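Local structure of RNA methyltransferase, TrmH family (Porphyromonas gingivalis, 2I6D) at residues P114-T119 against L240-A245; I120-D125 against A149-L154. The protein probably binds RNA and transfers a methyl group to it, as a member of the TrmH (SpoU) family of knotted methyltransferases. All coordinates share one frame; numbering follows the deposited sequence.

Contact 1. Residues P114-T119 against L240-A245; sequences PGNVGT and LNVAIA. With ACY (acetic acid), chain B.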
loop_
_atom_site.group_PDB
_atom_site.type_symbol
_atom_site.label_atom_id
_atom_site.label_comp_id
_atom_site.label_asym_id
_atom_site.label_seq_id
_atom_site.Cartn_x
_atom_site.Cartn_y
_atom_site.Cartn_z
ATOM N N PRO A 114 -7.743 -6.239 2.912
ATOM C CA PRO A 114 -6.394 -6.392 2.358
ATOM C C PRO A 114 -6.380 -6.524 0.840
ATOM O O PRO A 114 -5.519 -5.936 0.186
ATOM C CB PRO A 114 -5.878 -7.681 3.035
ATOM C CG PRO A 114 -6.676 -7.802 4.259
ATOM C CD PRO A 114 -8.020 -7.230 3.968
ATOM N N GLY A 115 -7.324 -7.291 0.286
ATOM C CA GLY A 115 -7.454 -7.420 -1.168
ATOM C C GLY A 115 -7.639 -6.082 -1.851
ATOM O O GLY A 115 -6.927 -5.773 -2.819
ATOM N N ASN A 116 -8.601 -5.292 -1.362
ATOM C CA ASN A 116 -8.875 -3.970 -1.909
ATOM C C ASN A 116 -7.645 -3.062 -1.815
ATOM O O ASN A 116 -7.327 -2.356 -2.782
ATOM C CB ASN A 116 -10.083 -3.309 -1.218
ATOM C CG ASN A 116 -11.401 -3.971 -1.594
ATOM O OD1 ASN A 116 -11.504 -4.616 -2.634
ATOM N ND2 ASN A 116 -12.411 -3.846 -0.730
ATOM N N VAL A 117 -6.936 -3.105 -0.677
ATOM C CA VAL A 117 -5.791 -2.207 -0.500
ATOM C C VAL A 117 -4.682 -2.566 -1.490
ATOM O O VAL A 117 -4.110 -1.681 -2.130
ATOM C CB VAL A 117 -5.270 -2.151 0.971
ATOM C CG1 VAL A 117 -3.933 -1.389 1.055
ATOM C CG2 VAL A 117 -6.320 -1.480 1.908
ATOM N N GLY A 118 -4.412 -3.864 -1.642
ATOM C CA GLY A 118 -3.435 -4.341 -2.622
ATOM C C GLY A 118 -3.779 -3.909 -4.034
ATOM O O GLY A 118 -2.901 -3.487 -4.802
ATOM N N THR A 119 -5.041 -4.091 -4.407
ATOM C CA THR A 119 -5.486 -3.685 -5.735
ATOM C C THR A 119 -5.277 -2.181 -5.932
ATOM O O THR A 119 -4.857 -1.748 -7.014
ATOM C CB THR A 119 -6.946 -4.087 -5.980
ATOM O OG1 THR A 119 -7.053 -5.514 -5.841
ATOM C CG2 THR A 119 -7.404 -3.680 -7.383
ATOM N N LEU A 240 -20.029 1.251 -5.948
ATOM C CA LEU A 240 -19.012 0.456 -6.619
ATOM C C LEU A 240 -17.976 0.031 -5.591
ATOM O O LEU A 240 -17.752 0.734 -4.614
ATOM C CB LEU A 240 -18.308 1.268 -7.705
ATOM C CG LEU A 240 -19.063 1.522 -9.009
ATOM C CD1 LEU A 240 -18.285 2.530 -9.827
ATOM C CD2 LEU A 240 -19.298 0.206 -9.762
ATOM N N ASN A 241 -17.344 -1.122 -5.822
ATOM C CA ASN A 241 -16.224 -1.557 -4.997
ATOM C C ASN A 241 -15.186 -0.407 -4.926
ATOM O O ASN A 241 -14.989 0.307 -5.905
ATOM C CB ASN A 241 -15.638 -2.833 -5.617
ATOM C CG ASN A 241 -14.309 -3.231 -4.987
ATOM O OD1 ASN A 241 -13.268 -2.723 -5.370
ATOM N ND2 ASN A 241 -14.354 -4.121 -3.996
ATOM N N VAL A 242 -14.549 -0.208 -3.768
ATOM C CA VAL A 242 -13.638 0.936 -3.614
ATOM C C VAL A 242 -12.433 0.894 -4.573
ATOM O O VAL A 242 -11.982 1.927 -5.034
ATOM C CB VAL A 242 -13.160 1.105 -2.124
ATOM C CG1 VAL A 242 -12.423 -0.137 -1.648
ATOM C CG2 VAL A 242 -12.283 2.361 -1.983
ATOM N N ALA A 243 -11.902 -0.293 -4.854
ATOM C CA ALA A 243 -10.748 -0.376 -5.753
ATOM C C ALA A 243 -11.195 -0.053 -7.192
ATOM O O ALA A 243 -10.447 0.528 -7.979
ATOM C CB ALA A 243 -10.116 -1.781 -5.670
ATOM N N ILE A 244 -12.395 -0.503 -7.557
ATOM C CA ILE A 244 -12.966 -0.182 -8.870
ATOM C C ILE A 244 -13.127 1.333 -9.009
ATOM O O ILE A 244 -12.712 1.928 -10.023
ATOM C CB ILE A 244 -14.323 -0.922 -9.091
ATOM C CG1 ILE A 244 -14.103 -2.444 -9.176
ATOM C CG2 ILE A 244 -15.107 -0.363 -10.306
ATOM C CD1 ILE A 244 -13.328 -2.902 -10.474
ATOM N N ALA A 245 -13.715 1.970 -7.992
ATOM C CA ALA A 245 -13.911 3.402 -8.011
ATOM C C ALA A 245 -12.555 4.108 -8.100
ATOM O O ALA A 245 -12.397 5.068 -8.856
ATOM C CB ALA A 245 -14.685 3.867 -6.740
HETATM C C ACY B . -13.331 -2.090 2.175
HETATM O O ACY B . -12.194 -2.464 1.979
HETATM O OXT ACY B . -14.248 -1.964 1.282
HETATM C CH3 ACY B . -13.573 -1.757 3.608
#
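This contact joins two helix starts of the SPOUT methyltransferase domain, the knotted fold of the TrmH family. It sets motif 1 (N-x-G-x-x-x-R, Asn-116 to Arg-122) against motif 3 (S-L-N-V-A-x-A); in relatives both lie near the active site. Residues 114-119 open helix 114-127, and 240-245 lead into helix 242-255, the last helix of the chain. Asn-116 and Asn-241 meet between the two helix starts, their side chains coming from opposite directions. Asn-241 ND2 donates to Asn-116 OD1 over 3.2 Å, and the N-H...O angle of 169° makes the bond nearly straight. The acceptor lies in the amide plane of Asn-241. The donor stands above the carbonyl plane of Asn-116, not on a lone pair. The amide planes are steeply tilted.

Asn-241 is also the N-cap of helix 242-255. Its OD1 accepts from Ile-244 N at 3.2 Å, in the carbonyl plane and on a lone pair. A weak second bond reaches the same oxygen from Ala-243 N. With CG anti to its own backbone N (chi1 169°), the amide turns back over the helix start. The cap and the bond to Asn-116 together probably hold the amide's rotation.

Beside this polar link, Ala-243 CB packs on Thr-119 CG2 at 3.7 Å. The Asn-116 and Ala-243 CA atoms are 5.6 Å apart, a close approach that the small alanine side chain permits. Val-242 CG1 lies near Asn-116 ND2 and borders an acetic acid, probably from the crystallisation liquor. Asp-113 N also bonds this acetic acid, while the Asp-113 carboxylate accepts from Asn-116 N. Asn-116 thus uses both ends of its amide: OD1 accepts the hydrogen bond from Asn-241 ND2, and ND2 donates to acetic acid O at 3.0 Å, with an N-H...O angle of 171°.

Contact 2. Residues I120-D125 against A149-L154; sequences ILRTAD and ASMGAL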
loop_
_atom_site.group_PDB
_atom_site.type_symbol
_atom_site.label_atom_id
_atom_site.label_comp_id
_atom_site.label_asym_id
_atom_site.label_seq_id
_atom_site.Cartn_x
_atom_site.Cartn_y
_atom_site.Cartn_z
ATOM N N ILE A 120 -5.627 -1.398 -4.920
ATOM C CA ILE A 120 -5.459 0.060 -4.963
ATOM C C ILE A 120 -3.988 0.426 -5.121
ATOM O O ILE A 120 -3.663 1.303 -5.925
ATOM C CB ILE A 120 -6.112 0.769 -3.754
ATOM C CG1 ILE A 120 -7.624 0.766 -3.964
ATOM C CG2 ILE A 120 -5.603 2.230 -3.616
ATOM C CD1 ILE A 120 -8.428 0.935 -2.633
ATOM N N LEU A 121 -3.112 -0.226 -4.352
ATOM C CA LEU A 121 -1.673 0.008 -4.518
ATOM C C LEU A 121 -1.201 -0.250 -5.954
ATOM O O LEU A 121 -0.367 0.487 -6.477
ATOM C CB LEU A 121 -0.840 -0.826 -3.531
ATOM C CG LEU A 121 -0.941 -0.427 -2.051
ATOM C CD1 LEU A 121 -0.130 -1.432 -1.208
ATOM C CD2 LEU A 121 -0.417 1.013 -1.843
ATOM N N ARG A 122 -1.663 -1.351 -6.561
ATOM C CA ARG A 122 -1.287 -1.667 -7.944
ATOM C C ARG A 122 -1.814 -0.624 -8.923
ATOM O O ARG A 122 -1.117 -0.247 -9.886
ATOM C CB ARG A 122 -1.773 -3.062 -8.343
ATOM C CG ARG A 122 -1.127 -4.155 -7.504
ATOM C CD ARG A 122 -1.620 -5.557 -7.859
ATOM N NE ARG A 122 -1.683 -5.709 -9.301
ATOM C CZ ARG A 122 -2.094 -6.798 -9.944
ATOM N NH1 ARG A 122 -2.472 -7.888 -9.278
ATOM N NH2 ARG A 122 -2.121 -6.790 -11.267
ATOM N N THR A 123 -3.041 -0.167 -8.698
ATOM C CA THR A 123 -3.619 0.904 -9.517
ATOM C C THR A 123 -2.828 2.207 -9.379
ATOM O O THR A 123 -2.510 2.844 -10.374
ATOM C CB THR A 123 -5.090 1.161 -9.125
ATOM O OG1 THR A 123 -5.884 0.080 -9.617
ATOM C CG2 THR A 123 -5.606 2.502 -9.728
ATOM N N ALA A 124 -2.504 2.583 -8.141
ATOM C CA ALA A 124 -1.684 3.766 -7.864
ATOM C C ALA A 124 -0.337 3.662 -8.610
ATOM O O ALA A 124 0.101 4.605 -9.259
ATOM C CB ALA A 124 -1.460 3.901 -6.338
ATOM N N ASP A 125 0.296 2.498 -8.559
ATOM C CA ASP A 125 1.547 2.305 -9.263
ATOM C C ASP A 125 1.361 2.431 -10.770
ATOM O O ASP A 125 2.162 3.114 -11.428
ATOM C CB ASP A 125 2.199 0.960 -8.893
ATOM C CG ASP A 125 3.612 0.830 -9.414
ATOM O OD1 ASP A 125 4.343 1.838 -9.543
ATOM O OD2 ASP A 125 4.011 -0.300 -9.698
ATOM N N ALA A 149 0.576 -9.358 -2.475
ATOM C CA ALA A 149 -0.358 -9.034 -3.559
ATOM C C ALA A 149 -0.048 -7.673 -4.200
ATOM O O ALA A 149 -0.837 -7.187 -5.031
ATOM C CB ALA A 149 -1.783 -9.053 -3.035
ATOM N N SER A 150 1.093 -7.081 -3.835
ATOM C CA SER A 150 1.402 -5.699 -4.234
ATOM C C SER A 150 1.985 -5.520 -5.653
ATOM O O SER A 150 2.011 -4.395 -6.172
ATOM C CB SER A 150 2.311 -5.028 -3.166
ATOM O OG SER A 150 3.614 -5.601 -3.175
HETATM N N MSE A 151 2.451 -6.605 -6.274
HETATM C CA MSE A 151 3.030 -6.554 -7.636
HETATM C C MSE A 151 4.210 -5.580 -7.757
HETATM O O MSE A 151 4.441 -5.008 -8.826
HETATM C CB MSE A 151 1.966 -6.179 -8.687
HETATM C CG MSE A 151 1.458 -7.316 -9.567
HETATM SE SE MSE A 151 1.458 -6.950 -11.532
HETATM C CE MSE A 151 1.581 -4.996 -11.591
ATOM N N GLY A 152 4.941 -5.385 -6.660
ATOM C CA GLY A 152 6.076 -4.470 -6.653
ATOM C C GLY A 152 5.718 -3.019 -6.411
ATOM O O GLY A 152 6.588 -2.151 -6.485
ATOM N N ALA A 153 4.445 -2.742 -6.115
ATOM C CA ALA A 153 4.007 -1.336 -6.024
ATOM C C ALA A 153 4.749 -0.534 -4.929
ATOM O O ALA A 153 4.941 0.698 -5.052
ATOM C CB ALA A 153 2.502 -1.242 -5.826
ATOM N N LEU A 154 5.181 -1.225 -3.879
ATOM C CA LEU A 154 5.880 -0.559 -2.778
ATOM C C LEU A 154 7.287 -0.080 -3.140
ATOM O O LEU A 154 7.904 0.674 -2.379
ATOM C CB LEU A 154 5.905 -1.444 -1.529
ATOM C CG LEU A 154 4.499 -1.875 -1.083
ATOM C CD1 LEU A 154 4.549 -3.015 -0.075
ATOM C CD2 LEU A 154 3.704 -0.679 -0.522
HETATM O O HOH W 1 2.593 -2.517 -9.477
#
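Asp-125 OD2 accepts a hydrogen bond of 2.6 Å from a water (HOH 1), which also donates to Met-151 O at 3.2 Å. The water thus links helix 114-127 to the type I' turn that runs from Ser-150 to Ala-153. Asp-125 has a stronger partner outside the two segments: its OD1 forms a salt bridge with Arg-156 NE. With chi1 at -170°, CG lies anti to the backbone N, and the carboxylate reaches out beside Ala-153.

Ala-153 is the apolar centre. Its CB sits 3.4 Å from Leu-121 O and 3.8 Å from Asp-125 CB, on the flank of one helical turn. Farther in, Leu-121 CD1 meets Leu-154 CD2 at 4.0 Å.

On the exposed side, Arg-122 runs along the turn. Its methylene CG makes a van der Waals contact with the carbonyl oxygen Ser-150 O at 3.4 Å. The chain then bends at chi3 (44°). In the conformer given, CG of the selenomethionine Met-151 stands 3.5 Å over the centre of the guanidinium face; a second conformer is deposited, so this stack is doubtful.

The segment 149-154 lies in the loop after helix 144-148 and before strand 158-161. Leu-121 touches Val-146 of the former helix, while Ser-150 and Leu-154 pack on helix 33-39, so the turn lies between helices 114-127 and 33-39.

Overall arrangement
Both contacts use helix 114-127, and their centres are 11 Å apart. Contact 1 joins its first residues to the start of helix 242-255. Contact 2 joins the following residues to the turn before strand 158-161. Along the chain, contact 2 is nested inside the loop closed by contact 1. The two touch through Ile-120, whose CG1 lies 3.8 Å from Ala-243 CA and whose CD1 lies 4.2 Å from Val-242 CG2. All four segments belong to the SpoU methylase region. In relatives motifs 1 and 3 border the knot and the cofactor site, so contact 1 probably lies close to it. Here acetic acid sits by the start of the shared helix.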